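Local coordinates for uncharacterized protein (Parabacteroides merdae, PDB 4MXN) that is of unknown function but, as a putative family 28 glycosyl hydrolase with a parallel beta-helix fold, probably cleaves glycosidic bonds in pectin-like polysaccharides, at residues K71-I76 with Q108-I113; E157-E162 with H180-D185; A149-E154 with E174-C179. All blocks are in the same frame, centred on the assembly; numbering follows the deposited sequence.

Contact 1. Residues K71-I76 with Q108-I113; sequences KSNVTI and QKNIGI
Two side-chain carbonyls, one from each segment, hold the turn K71-V74 against Q108-N110. OE1 of Q108 receives the backbone N of S72 at 2.8 Å, in the carbonyl plane and on a lone pair, and also S72 OG, which sits 60° out of that plane. S72 OG in turn accepts from K109 N at 2.9 Å, its hydroxyl passing the chain of bonds on. N73 OD1 likewise takes N110 ND2 at 2.8 Å and K109 NZ at 2.9 Å, both in the carbonyl plane; the lysine gets there by bending at chi2, chi3 and chi4, while the two asparagine amides stand 63° apart. N73 N also bonds to K109 O at 3.1 Å. Beyond the turn the chains run parallel, 7° apart, with G112 N bonded to V74 O at 3.2 Å and I76 N to G112 O at 2.9 Å. A water joins T75 OG1 to N110 O. Packing is lighter: CG2 of I111 lies 3.2 Å from K71 O, and K71 itself reaches away to a salt bridge with D46 on helix 38-50. Two doubly gripped amide oxygens, backed by strand bonds, imply that polar pairing more than apolar contact fixes this corner of neighbouring beta-helix coils.

Contact 2. Residues E157-E162 with H180-D185; sequences EDVKIE and HNVTVD
D158 and N181, at equivalent corners of successive coils, make the side-chain hydrogen bond of this contact. N181 ND2 donates to D158 OD1 at 2.7 Å, nearly in its own amide plane, yet meets the carboxylate on its anti side and 30° out of plane; the two flat groups are turned 81° against each other. With CG of N181 opposite the backbone N (chi1 -172°), ND2 is brought within bonding distance of D158 OD1.

Backbone bonds supply the rest of the direct polar pairing. D158 N binds H180 O, V159 N binds N181 O, T183 N binds V159 O, I161 N binds T183 O and D185 N binds I161 O, the last three each at 2.9 Å. This in-register parallel ladder, its strand axes 4.6 Å apart, is the stacking of adjacent coils in a right-handed parallel beta-helix, the fold of glycosyl hydrolase family 28.

Waters extend the ladder on the face carrying K160 and T183. One donates to V159 O and N181 O; another donates to I161 O and D185 OD1 while accepting from T183 OG1 at 2.8 Å.

Apolar contacts occupy the opposite face. V159 and V182 lie side by side, CB of the first 3.9 Å from CG2 of the second, and I161 CB approaches V184 CG1. V182 and V184 also touch Y176 of strand 174-177 across the interior. Ahead of the corner, E157 CG lies 3.8 Å from H180 CB.

Contact 3. Residues A149-E154 with E174-C179; sequences ALICME and EIYKDC
At E154 and K177 the first torsions match, chi1 -166° and -178°, each CG lying opposite the main-chain nitrogen, and the two chains therefore run side by side in the same direction. The strands that carry them, 151-154 and 174-177, are neighbouring rungs of the parallel beta-helix, their axes only 2° apart. Three backbone bonds join them: I175 N to I151 O, M153 N to I175 O and K177 N to M153 O, the middle one the shortest at 2.8 Å.

The E154-K177 contact is aliphatic. E154 CD lies 3.8 Å from K177 CD, whereas the nearest charged atoms, E154 OE2 and K177 NZ, stay 5.2 Å apart. A water instead donates to both E154 OE2 and D178 OD2, bridging like charges. Replacing E154 with an alanine would probably strip the K177 methylenes of their neighbour and leave this water held on the D178 side alone. Further along the same face, C152 SG, bonded to C99 in a disulfide, packs against I175 CB, and I175 CD1 meets A149 CB.

The opposite face turns inward. M153, a selenomethionine bent at chi2, in one of its two modelled conformers places SE 3.9 Å from Y176 CE1, a Met-aromatic contact that approaches the ring obliquely and is claimed for that conformer alone. I151 CG2 comes near the same ring. Within its own strand the tip of the ring is tied to E174: a bond from Y176 OH to E174 OE1 at 2.7 Å fixes the position of the hydroxyl, using the anti lone pair of that oxygen, which lies in the plane of the ring.

Overall arrangement
Contacts 1 and 2 lie in one beta-helix wall, separated by the pairing of strands 111-114 and 159-162, with centres about 10 Å apart. In that pairing I111 O lies 2.9 Å from K160 N and I113 O lies 2.9 Å from E162 N, both probable hydrogen bonds. Contact 3 belongs to another wall, its centre about 13 Å from that of contact 1 and 11 Å from that of contact 2. The walls meet through side chains: I113 CD1 packs 3.7 Å from I151 CG1, and I161 CG1 3.6 Å from Y176 OH. Contacts 2 and 3 alternate along the chain, since each coil supplies one strand to contact 3 and the next to contact 2.

Contact 1. Residues K71-I76 with Q108-I113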
loop_
_atom_site.group_PDB
_atom_site.type_symbol
_atom_site.label_atom_id
_atom_site.label_comp_id
_atom_site.label_asym_id
_atom_site.label_seq_id
_atom_site.Cartn_x
_atom_site.Cartn_y
_atom_site.Cartn_z
ATOM N N LYS A 71 -4.274 -10.332 -5.523
ATOM C CA LYS A 71 -5.385 -11.084 -6.128
ATOM C C LYS A 71 -6.241 -11.721 -5.055
ATOM O O LYS A 71 -5.767 -11.904 -3.944
ATOM C CB LYS A 71 -4.876 -12.153 -7.113
ATOM C CG LYS A 71 -4.084 -11.588 -8.313
ATOM C CD LYS A 71 -4.972 -10.852 -9.329
ATOM C CE LYS A 71 -4.192 -10.304 -10.496
ATOM N NZ LYS A 71 -3.675 -11.374 -11.390
ATOM N N SER A 72 -7.492 -12.085 -5.395
ATOM C CA SER A 72 -8.443 -12.691 -4.467
ATOM C C SER A 72 -7.864 -13.884 -3.721
ATOM O O SER A 72 -7.184 -14.725 -4.314
ATOM C CB SER A 72 -9.717 -13.115 -5.190
ATOM O OG SER A 72 -10.410 -11.976 -5.676
ATOM N N ASN A 73 -8.116 -13.917 -2.400
ATOM C CA ASN A 73 -7.756 -14.974 -1.448
ATOM C C ASN A 73 -6.259 -15.001 -1.129
ATOM O O ASN A 73 -5.786 -15.963 -0.522
ATOM C CB ASN A 73 -8.251 -16.351 -1.916
ATOM C CG ASN A 73 -9.722 -16.344 -2.197
ATOM O OD1 ASN A 73 -10.522 -15.904 -1.372
ATOM N ND2 ASN A 73 -10.102 -16.750 -3.388
ATOM N N VAL A 74 -5.544 -13.908 -1.439
ATOM C CA VAL A 74 -4.117 -13.793 -1.157
ATOM C C VAL A 74 -3.892 -12.718 -0.109
ATOM O O VAL A 74 -4.490 -11.653 -0.180
ATOM C CB VAL A 74 -3.269 -13.508 -2.431
ATOM C CG1 VAL A 74 -1.771 -13.406 -2.110
ATOM C CG2 VAL A 74 -3.514 -14.566 -3.509
ATOM N N THR A 75 -3.027 -13.016 0.854
ATOM C CA THR A 75 -2.550 -12.103 1.881
ATOM C C THR A 75 -1.040 -11.998 1.731
ATOM O O THR A 75 -0.357 -13.015 1.619
ATOM C CB THR A 75 -2.981 -12.571 3.288
ATOM O OG1 THR A 75 -4.383 -12.347 3.418
ATOM C CG2 THR A 75 -2.259 -11.804 4.416
ATOM N N ILE A 76 -0.519 -10.770 1.729
ATOM C CA ILE A 76 0.912 -10.521 1.693
ATOM C C ILE A 76 1.343 -10.210 3.112
ATOM O O ILE A 76 0.781 -9.318 3.743
ATOM C CB ILE A 76 1.297 -9.393 0.685
ATOM C CG1 ILE A 76 1.217 -9.918 -0.782
ATOM C CG2 ILE A 76 2.708 -8.820 1.003
ATOM C CD1 ILE A 76 1.236 -8.806 -1.881
ATOM N N GLN A 108 -11.159 -7.278 -6.198
ATOM C CA GLN A 108 -10.768 -8.559 -5.616
ATOM C C GLN A 108 -11.526 -8.787 -4.306
ATOM O O GLN A 108 -12.067 -7.843 -3.742
ATOM C CB GLN A 108 -9.249 -8.596 -5.363
ATOM C CG GLN A 108 -8.379 -8.355 -6.612
ATOM C CD GLN A 108 -8.582 -9.363 -7.717
ATOM O OE1 GLN A 108 -8.350 -10.573 -7.550
ATOM N NE2 GLN A 108 -8.985 -8.886 -8.888
ATOM N N LYS A 109 -11.518 -10.028 -3.796
ATOM C CA LYS A 109 -12.177 -10.299 -2.515
ATOM C C LYS A 109 -11.263 -11.128 -1.604
ATOM O O LYS A 109 -10.384 -11.844 -2.086
ATOM C CB LYS A 109 -13.572 -10.966 -2.694
ATOM C CG LYS A 109 -13.660 -12.198 -3.611
ATOM C CD LYS A 109 -12.889 -13.426 -3.049
ATOM C CE LYS A 109 -13.687 -14.678 -2.927
ATOM N NZ LYS A 109 -13.323 -15.482 -1.723
ATOM N N ASN A 110 -11.513 -11.065 -0.283
ATOM C CA ASN A 110 -10.776 -11.828 0.722
ATOM C C ASN A 110 -9.259 -11.610 0.541
ATOM O O ASN A 110 -8.497 -12.548 0.310
ATOM C CB ASN A 110 -11.163 -13.317 0.647
ATOM C CG ASN A 110 -10.565 -14.173 1.723
ATOM O OD1 ASN A 110 -10.291 -13.716 2.827
ATOM N ND2 ASN A 110 -10.284 -15.417 1.383
ATOM N N ILE A 111 -8.829 -10.356 0.634
ATOM C CA ILE A 111 -7.408 -10.020 0.444
ATOM C C ILE A 111 -6.857 -9.378 1.705
ATOM O O ILE A 111 -7.591 -8.798 2.502
ATOM C CB ILE A 111 -7.193 -9.122 -0.804
ATOM C CG1 ILE A 111 -8.102 -7.860 -0.761
ATOM C CG2 ILE A 111 -7.407 -9.912 -2.100
ATOM C CD1 ILE A 111 -7.687 -6.762 -1.642
ATOM N N GLY A 112 -5.552 -9.445 1.860
ATOM C CA GLY A 112 -4.936 -8.870 3.036
ATOM C C GLY A 112 -3.483 -8.497 2.908
ATOM O O GLY A 112 -2.778 -8.962 2.012
ATOM N N ILE A 113 -3.061 -7.608 3.812
ATOM C CA ILE A 113 -1.686 -7.150 4.014
ATOM C C ILE A 113 -1.469 -7.161 5.517
ATOM O O ILE A 113 -2.255 -6.564 6.250
ATOM C CB ILE A 113 -1.363 -5.762 3.383
ATOM C CG1 ILE A 113 -1.573 -5.763 1.846
ATOM C CG2 ILE A 113 0.085 -5.331 3.736
ATOM C CD1 ILE A 113 -1.662 -4.402 1.258
HETATM O O HOH W 1 -6.510 -13.628 2.295
#

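Contact 2. Residues E157-E162 with H180-D185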
loop_
_atom_site.group_PDB
_atom_site.type_symbol
_atom_site.label_atom_id
_atom_site.label_comp_id
_atom_site.label_asym_id
_atom_site.label_seq_id
_atom_site.Cartn_x
_atom_site.Cartn_y
_atom_site.Cartn_z
ATOM N N GLU A 157 -13.802 -6.380 -1.705
ATOM C CA GLU A 157 -14.674 -6.830 -0.617
ATOM C C GLU A 157 -13.882 -7.700 0.354
ATOM O O GLU A 157 -13.111 -8.532 -0.109
ATOM C CB GLU A 157 -15.866 -7.621 -1.202
ATOM C CG GLU A 157 -16.879 -6.762 -1.937
ATOM C CD GLU A 157 -18.181 -7.427 -2.335
ATOM O OE1 GLU A 157 -18.418 -8.597 -1.950
ATOM O OE2 GLU A 157 -18.979 -6.756 -3.026
ATOM N N ASP A 158 -14.069 -7.527 1.684
ATOM C CA ASP A 158 -13.394 -8.307 2.740
ATOM C C ASP A 158 -11.870 -8.081 2.641
ATOM O O ASP A 158 -11.120 -8.921 2.135
ATOM C CB ASP A 158 -13.785 -9.812 2.689
ATOM C CG ASP A 158 -15.288 -10.080 2.684
ATOM O OD1 ASP A 158 -16.031 -9.322 3.347
ATOM O OD2 ASP A 158 -15.720 -11.046 2.020
ATOM N N VAL A 159 -11.441 -6.889 3.066
ATOM C CA VAL A 159 -10.043 -6.449 3.019
ATOM C C VAL A 159 -9.504 -6.363 4.447
ATOM O O VAL A 159 -10.088 -5.665 5.274
ATOM C CB VAL A 159 -9.933 -5.088 2.286
ATOM C CG1 VAL A 159 -8.496 -4.558 2.303
ATOM C CG2 VAL A 159 -10.471 -5.181 0.860
ATOM N N LYS A 160 -8.373 -7.032 4.718
ATOM C CA LYS A 160 -7.790 -7.034 6.048
ATOM C C LYS A 160 -6.366 -6.472 6.006
ATOM O O LYS A 160 -5.449 -7.112 5.507
ATOM C CB LYS A 160 -7.819 -8.454 6.638
ATOM C CG LYS A 160 -7.347 -8.547 8.092
ATOM C CD LYS A 160 -7.294 -9.997 8.543
ATOM C CE LYS A 160 -6.514 -10.147 9.818
ATOM N NZ LYS A 160 -6.462 -11.564 10.270
ATOM N N ILE A 161 -6.195 -5.265 6.542
ATOM C CA ILE A 161 -4.889 -4.600 6.619
ATOM C C ILE A 161 -4.510 -4.546 8.084
ATOM O O ILE A 161 -5.313 -4.082 8.888
ATOM C CB ILE A 161 -4.878 -3.173 5.968
ATOM C CG1 ILE A 161 -5.512 -3.131 4.547
ATOM C CG2 ILE A 161 -3.455 -2.529 5.998
ATOM C CD1 ILE A 161 -4.822 -3.935 3.426
ATOM N N GLU A 162 -3.307 -5.017 8.446
ATOM C CA GLU A 162 -2.880 -4.957 9.847
ATOM C C GLU A 162 -1.365 -4.886 10.020
ATOM O O GLU A 162 -0.612 -5.299 9.132
ATOM C CB GLU A 162 -3.426 -6.169 10.643
ATOM C CG GLU A 162 -2.936 -7.540 10.183
ATOM C CD GLU A 162 -3.295 -8.703 11.092
ATOM O OE1 GLU A 162 -4.005 -8.496 12.105
ATOM O OE2 GLU A 162 -2.859 -9.833 10.782
ATOM N N HIS A 180 -15.955 -2.722 0.341
ATOM C CA HIS A 180 -16.903 -3.257 1.318
ATOM C C HIS A 180 -16.146 -4.076 2.345
ATOM O O HIS A 180 -15.327 -4.900 1.958
ATOM C CB HIS A 180 -17.970 -4.160 0.651
ATOM C CG HIS A 180 -18.976 -3.457 -0.205
ATOM N ND1 HIS A 180 -18.788 -3.317 -1.571
ATOM C CD2 HIS A 180 -20.200 -2.981 0.115
ATOM C CE1 HIS A 180 -19.885 -2.734 -2.025
ATOM N NE2 HIS A 180 -20.749 -2.489 -1.044
ATOM N N ASN A 181 -16.478 -3.921 3.628
ATOM C CA ASN A 181 -15.928 -4.705 4.740
ATOM C C ASN A 181 -14.399 -4.634 4.780
ATOM O O ASN A 181 -13.705 -5.619 4.509
ATOM C CB ASN A 181 -16.428 -6.172 4.706
ATOM C CG ASN A 181 -16.047 -6.980 5.933
ATOM O OD1 ASN A 181 -15.745 -6.440 6.993
ATOM N ND2 ASN A 181 -16.016 -8.295 5.809
ATOM N N VAL A 182 -13.890 -3.444 5.072
ATOM C CA VAL A 182 -12.453 -3.189 5.194
ATOM C C VAL A 182 -12.122 -3.058 6.675
ATOM O O VAL A 182 -12.870 -2.410 7.410
ATOM C CB VAL A 182 -12.018 -1.917 4.405
ATOM C CG1 VAL A 182 -10.528 -1.599 4.607
ATOM C CG2 VAL A 182 -12.348 -2.046 2.923
ATOM N N THR A 183 -11.014 -3.687 7.116
ATOM C CA THR A 183 -10.509 -3.535 8.487
ATOM C C THR A 183 -9.057 -3.108 8.382
ATOM O O THR A 183 -8.324 -3.642 7.559
ATOM C CB THR A 183 -10.689 -4.801 9.353
ATOM O OG1 THR A 183 -9.925 -5.872 8.814
ATOM C CG2 THR A 183 -12.173 -5.203 9.562
ATOM N N VAL A 184 -8.660 -2.098 9.166
ATOM C CA VAL A 184 -7.275 -1.575 9.232
ATOM C C VAL A 184 -6.912 -1.553 10.710
ATOM O O VAL A 184 -7.463 -0.748 11.462
ATOM C CB VAL A 184 -7.106 -0.189 8.543
ATOM C CG1 VAL A 184 -5.642 0.214 8.486
ATOM C CG2 VAL A 184 -7.717 -0.179 7.139
ATOM N N ASP A 185 -6.052 -2.478 11.143
ATOM C CA ASP A 185 -5.736 -2.657 12.557
ATOM C C ASP A 185 -4.253 -2.541 12.885
ATOM O O ASP A 185 -3.451 -3.206 12.248
ATOM C CB ASP A 185 -6.227 -4.049 13.012
ATOM C CG ASP A 185 -7.718 -4.143 13.233
ATOM O OD1 ASP A 185 -8.442 -4.403 12.261
ATOM O OD2 ASP A 185 -8.157 -3.959 14.388
HETATM O O HOH W 2 -12.181 -7.014 6.689
HETATM O O HOH W 3 -7.398 -5.545 10.050
#

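Contact 3. Residues A149-E154 with E174-C179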
loop_
_atom_site.group_PDB
_atom_site.type_symbol
_atom_site.label_atom_id
_atom_site.label_comp_id
_atom_site.label_asym_id
_atom_site.label_seq_id
_atom_site.Cartn_x
_atom_site.Cartn_y
_atom_site.Cartn_z
ATOM N N ALA A 149 0.660 5.498 -4.387
ATOM C CA ALA A 149 0.301 5.347 -2.994
ATOM C C ALA A 149 1.052 4.116 -2.474
ATOM O O ALA A 149 1.660 3.389 -3.270
ATOM C CB ALA A 149 -1.212 5.151 -2.873
ATOM N N LEU A 150 1.037 3.865 -1.164
ATOM C CA LEU A 150 1.675 2.630 -0.684
ATOM C C LEU A 150 0.705 1.470 -0.878
ATOM O O LEU A 150 1.110 0.417 -1.368
ATOM C CB LEU A 150 2.148 2.746 0.765
ATOM C CG LEU A 150 3.262 3.748 0.998
ATOM C CD1 LEU A 150 3.484 3.983 2.465
ATOM C CD2 LEU A 150 4.565 3.310 0.385
ATOM N N ILE A 151 -0.582 1.699 -0.550
ATOM C CA ILE A 151 -1.693 0.751 -0.688
ATOM C C ILE A 151 -2.880 1.446 -1.350
ATOM O O ILE A 151 -3.232 2.567 -0.971
ATOM C CB ILE A 151 -2.088 0.188 0.718
ATOM C CG1 ILE A 151 -1.028 -0.770 1.283
ATOM C CG2 ILE A 151 -3.492 -0.415 0.745
ATOM C CD1 ILE A 151 -1.210 -0.986 2.873
ATOM N N CYS A 152 -3.503 0.783 -2.333
ATOM C CA CYS A 152 -4.698 1.302 -2.993
ATOM C C CYS A 152 -5.654 0.151 -3.309
ATOM O O CYS A 152 -5.288 -0.751 -4.068
ATOM C CB CYS A 152 -4.353 2.098 -4.250
ATOM S SG CYS A 152 -5.787 2.849 -5.070
HETATM N N MSE A 153 -6.875 0.196 -2.746
HETATM C CA MSE A 153 -7.906 -0.820 -3.008
HETATM C C MSE A 153 -9.121 -0.179 -3.635
HETATM O O MSE A 153 -9.654 0.794 -3.100
HETATM C CB MSE A 153 -8.325 -1.570 -1.736
HETATM C CG MSE A 153 -7.480 -2.774 -1.442
HETATM SE SE MSE A 153 -6.100 -2.321 -0.160
HETATM C CE MSE A 153 -5.029 -3.943 -0.349
ATOM N N GLU A 154 -9.572 -0.722 -4.764
ATOM C CA GLU A 154 -10.761 -0.187 -5.430
ATOM C C GLU A 154 -11.737 -1.310 -5.769
ATOM O O GLU A 154 -11.366 -2.260 -6.460
ATOM C CB GLU A 154 -10.409 0.627 -6.681
ATOM C CG GLU A 154 -11.588 1.459 -7.182
ATOM C CD GLU A 154 -11.362 2.201 -8.484
ATOM O OE1 GLU A 154 -10.210 2.606 -8.762
ATOM O OE2 GLU A 154 -12.353 2.400 -9.223
ATOM N N GLU A 174 -2.556 5.308 2.035
ATOM C CA GLU A 174 -3.631 4.335 1.828
ATOM C C GLU A 174 -4.786 4.933 1.099
ATOM O O GLU A 174 -5.261 5.999 1.488
ATOM C CB GLU A 174 -4.172 3.825 3.181
ATOM C CG GLU A 174 -3.223 3.125 4.133
ATOM C CD GLU A 174 -3.767 3.046 5.554
ATOM O OE1 GLU A 174 -4.747 2.304 5.786
ATOM O OE2 GLU A 174 -3.237 3.758 6.434
ATOM N N ILE A 175 -5.313 4.217 0.104
ATOM C CA ILE A 175 -6.494 4.670 -0.648
ATOM C C ILE A 175 -7.517 3.553 -0.647
ATOM O O ILE A 175 -7.187 2.426 -1.025
ATOM C CB ILE A 175 -6.156 5.129 -2.095
ATOM C CG1 ILE A 175 -5.173 6.341 -2.113
ATOM C CG2 ILE A 175 -7.465 5.458 -2.887
ATOM C CD1 ILE A 175 -4.637 6.648 -3.481
ATOM N N TYR A 176 -8.742 3.850 -0.185
ATOM C CA TYR A 176 -9.856 2.894 -0.170
ATOM C C TYR A 176 -10.982 3.534 -0.940
ATOM O O TYR A 176 -11.477 4.605 -0.558
ATOM C CB TYR A 176 -10.271 2.486 1.266
ATOM C CG TYR A 176 -9.112 1.939 2.070
ATOM C CD1 TYR A 176 -8.625 0.652 1.843
ATOM C CD2 TYR A 176 -8.475 2.719 3.029
ATOM C CE1 TYR A 176 -7.521 0.163 2.545
ATOM C CE2 TYR A 176 -7.373 2.238 3.739
ATOM C CZ TYR A 176 -6.907 0.956 3.499
ATOM O OH TYR A 176 -5.815 0.483 4.181
ATOM N N LYS A 177 -11.311 2.937 -2.090
ATOM C CA LYS A 177 -12.331 3.455 -2.980
ATOM C C LYS A 177 -13.341 2.370 -3.311
ATOM O O LYS A 177 -12.945 1.320 -3.810
ATOM C CB LYS A 177 -11.682 4.005 -4.271
ATOM C CG LYS A 177 -12.686 4.619 -5.234
ATOM C CD LYS A 177 -12.023 5.286 -6.431
ATOM C CE LYS A 177 -13.048 5.765 -7.442
ATOM N NZ LYS A 177 -13.960 6.811 -6.901
ATOM N N ASP A 178 -14.647 2.625 -3.034
ATOM C CA ASP A 178 -15.788 1.737 -3.333
ATOM C C ASP A 178 -15.561 0.317 -2.797
ATOM O O ASP A 178 -15.893 -0.658 -3.462
ATOM C CB ASP A 178 -16.065 1.694 -4.856
ATOM C CG ASP A 178 -16.263 3.049 -5.511
ATOM O OD1 ASP A 178 -16.821 3.955 -4.849
ATOM O OD2 ASP A 178 -15.884 3.197 -6.694
ATOM N N CYS A 179 -14.989 0.210 -1.595
ATOM C CA CYS A 179 -14.715 -1.072 -0.959
ATOM C C CYS A 179 -15.802 -1.417 0.062
ATOM O O CYS A 179 -16.483 -0.530 0.582
ATOM C CB CYS A 179 -13.337 -1.069 -0.300
ATOM S SG CYS A 179 -11.951 -0.991 -1.454
HETATM O O HOH W 4 -14.871 1.727 -8.608
#